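Local coordinates for protein-glutamine gamma-glutamyltransferase (Pseudomonas aeruginosa PAO1, PDB 6G49) that shows transglutaminase activity in vitro, joining protein glutamine and lysine side chains, through its periplasmic domain, and is critical for the viability of the bacterium, at residues Q70-A75 and D285-V290. Residues are numbered along the deposited sequence; the frame is centred on the assembly and turned at random. Where two conformers were deposited one is given.
Sequences QLYWRA and DAHAWV
Tyr-72 turns its ring edge to one face of the Trp-289 indole in a T-shaped stack. The centroids of the tyrosine ring and the indole six-membered ring lie 4.9 Å apart, with the planes at 78°. Tyr-72 CD2 stands over the indole centre, 3.6 Å from Trp-289 CD2. The rim of the indole meets backbone: Trp-289 CH2 comes to 3.7 Å from Trp-73 O. At the pyrrole edge, in the indole plane, a water accepts a weak hydrogen bond from Trp-289 NE1. The water also accepts a hydrogen bond from Arg-74 NH2, which is salt-bridged to Glu-291. Trp-289 CG sits between the backbone N and the carbonyl carbon (chi1 60°), which swings the indole across to Tyr-72. Further out, Tyr-72 CE2 touches the edge of the His-287 ring at CD2, 4.0 Å away. Both residues reach Asp-303: Tyr-72 OH and His-287 NE2 each hydrogen-bond its OD2. His-287 and Asp-303 probably form the catalytic triad with the nucleophile Cys-243. Through its bond to Asp-303, Tyr-72 may help hold that aspartate in place. The two strand segments run almost perpendicular, at 85°. Strand 261-265 pairs with both 72-81 and 286-294. Helix 243-256 packs against His-287, and helix 310-315 touches both His-287 and Tyr-72.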
loop_
_atom_site.group_PDB
_atom_site.type_symbol
_atom_site.label_atom_id
_atom_site.label_comp_id
_atom_site.label_asym_id
_atom_site.label_seq_id
_atom_site.Cartn_x
_atom_site.Cartn_y
_atom_site.Cartn_z
ATOM N N GLN A 70 -1.284 1.987 -13.014
ATOM C CA GLN A 70 -0.756 0.720 -12.671
ATOM C C GLN A 70 0.562 0.832 -11.872
ATOM O O GLN A 70 1.095 -0.205 -11.515
ATOM C CB GLN A 70 -0.451 -0.068 -13.950
ATOM C CG GLN A 70 -1.754 -0.488 -14.636
ATOM C CD GLN A 70 -1.579 -1.169 -15.976
ATOM O OE1 GLN A 70 -0.543 -1.762 -16.290
ATOM N NE2 GLN A 70 -2.630 -1.087 -16.774
ATOM N N LEU A 71 1.127 2.041 -11.714
ATOM C CA LEU A 71 2.454 2.204 -11.169
ATOM C C LEU A 71 2.386 2.286 -9.636
ATOM O O LEU A 71 2.654 3.316 -9.006
ATOM C CB LEU A 71 3.096 3.439 -11.761
ATOM C CG LEU A 71 3.302 3.375 -13.273
ATOM C CD1 LEU A 71 3.989 4.625 -13.722
ATOM C CD2 LEU A 71 4.100 2.146 -13.669
ATOM N N TYR A 72 1.968 1.179 -9.054
ATOM C CA TYR A 72 1.994 0.968 -7.601
ATOM C C TYR A 72 3.243 0.193 -7.224
ATOM O O TYR A 72 3.316 -1.026 -7.367
ATOM C CB TYR A 72 0.728 0.240 -7.128
ATOM C CG TYR A 72 -0.470 1.149 -7.085
ATOM C CD1 TYR A 72 -1.190 1.446 -8.221
ATOM C CD2 TYR A 72 -0.936 1.666 -5.884
ATOM C CE1 TYR A 72 -2.272 2.289 -8.172
ATOM C CE2 TYR A 72 -2.048 2.500 -5.815
ATOM C CZ TYR A 72 -2.728 2.801 -6.983
ATOM O OH TYR A 72 -3.828 3.591 -6.900
ATOM N N TRP A 73 4.224 0.931 -6.724
ATOM C CA TRP A 73 5.521 0.434 -6.310
ATOM C C TRP A 73 5.469 -0.055 -4.862
ATOM O O TRP A 73 5.570 0.783 -3.954
ATOM C CB TRP A 73 6.633 1.465 -6.509
ATOM C CG TRP A 73 6.656 2.112 -7.853
ATOM C CD1 TRP A 73 6.149 3.327 -8.171
ATOM C CD2 TRP A 73 7.167 1.558 -9.086
ATOM N NE1 TRP A 73 6.299 3.572 -9.519
ATOM C CE2 TRP A 73 6.926 2.508 -10.081
ATOM C CE3 TRP A 73 7.793 0.354 -9.400
ATOM C CZ2 TRP A 73 7.288 2.282 -11.413
ATOM C CZ3 TRP A 73 8.155 0.131 -10.713
ATOM C CH2 TRP A 73 7.920 1.106 -11.663
ATOM N N ARG A 74 5.244 -1.352 -4.655
ATOM C CA ARG A 74 5.192 -1.913 -3.293
ATOM C C ARG A 74 6.580 -1.847 -2.677
ATOM O O ARG A 74 7.587 -2.211 -3.300
ATOM C CB ARG A 74 4.701 -3.359 -3.196
ATOM C CG ARG A 74 4.628 -3.918 -1.770
ATOM C CD ARG A 74 4.109 -5.362 -1.680
ATOM N NE ARG A 74 2.828 -5.561 -2.331
ATOM C CZ ARG A 74 1.783 -6.159 -1.774
ATOM N NH1 ARG A 74 1.950 -6.789 -0.611
ATOM N NH2 ARG A 74 0.596 -6.094 -2.360
ATOM N N ALA A 75 6.634 -1.383 -1.410
ATOM C CA ALA A 75 7.819 -1.478 -0.562
ATOM C C ALA A 75 7.635 -2.506 0.530
ATOM O O ALA A 75 8.464 -3.421 0.691
ATOM C CB ALA A 75 8.178 -0.150 0.019
ATOM N N ASP A 285 6.115 11.021 -4.056
ATOM C CA ASP A 285 5.274 9.972 -4.623
ATOM C C ASP A 285 4.971 8.873 -3.589
ATOM O O ASP A 285 4.291 7.873 -3.952
ATOM C CB ASP A 285 5.930 9.360 -5.837
ATOM C CG ASP A 285 6.043 10.318 -7.020
ATOM O OD1 ASP A 285 5.090 11.077 -7.217
ATOM O OD2 ASP A 285 7.131 10.374 -7.631
ATOM N N ALA A 286 5.428 9.003 -2.351
ATOM C CA ALA A 286 5.170 7.988 -1.290
ATOM C C ALA A 286 3.658 7.848 -1.127
ATOM O O ALA A 286 2.883 8.827 -1.184
ATOM C CB ALA A 286 5.826 8.338 -0.004
ATOM N N HIS A 287 3.217 6.597 -0.983
ATOM C CA HIS A 287 1.791 6.300 -1.007
ATOM C C HIS A 287 1.519 5.066 -0.148
ATOM O O HIS A 287 2.378 4.261 0.075
ATOM C CB HIS A 287 1.354 6.105 -2.453
ATOM C CG HIS A 287 -0.105 6.193 -2.691
ATOM N ND1 HIS A 287 -0.794 7.311 -2.301
ATOM C CD2 HIS A 287 -0.973 5.337 -3.263
ATOM C CE1 HIS A 287 -2.077 7.137 -2.654
ATOM N NE2 HIS A 287 -2.229 5.918 -3.229
ATOM N N ALA A 288 0.273 4.980 0.284
ATOM C CA ALA A 288 -0.242 3.871 1.076
ATOM C C ALA A 288 -1.610 3.490 0.560
ATOM O O ALA A 288 -2.432 4.366 0.225
ATOM C CB ALA A 288 -0.307 4.231 2.531
ATOM N N TRP A 289 -1.857 2.180 0.437
ATOM C CA TRP A 289 -3.079 1.650 -0.033
ATOM C C TRP A 289 -3.424 0.381 0.781
ATOM O O TRP A 289 -2.832 0.159 1.855
ATOM C CB TRP A 289 -3.087 1.455 -1.547
ATOM C CG TRP A 289 -2.037 0.529 -2.090
ATOM C CD1 TRP A 289 -2.204 -0.756 -2.518
ATOM C CD2 TRP A 289 -0.672 0.876 -2.416
ATOM N NE1 TRP A 289 -1.025 -1.269 -2.995
ATOM C CE2 TRP A 289 -0.074 -0.290 -2.964
ATOM C CE3 TRP A 289 0.135 2.009 -2.237
ATOM C CZ2 TRP A 289 1.260 -0.326 -3.393
ATOM C CZ3 TRP A 289 1.437 1.966 -2.685
ATOM C CH2 TRP A 289 1.994 0.805 -3.222
ATOM N N VAL A 290 -4.368 -0.394 0.272
ATOM C CA VAL A 290 -4.937 -1.538 1.037
ATOM C C VAL A 290 -4.890 -2.785 0.155
ATOM O O VAL A 290 -5.048 -2.746 -1.056
ATOM C CB VAL A 290 -6.367 -1.223 1.505
ATOM C CG1 VAL A 290 -7.026 -2.428 2.203
ATOM C CG2 VAL A 290 -6.362 -0.015 2.413
HETATM O O HOH W 1 0.660 -3.678 -4.563
#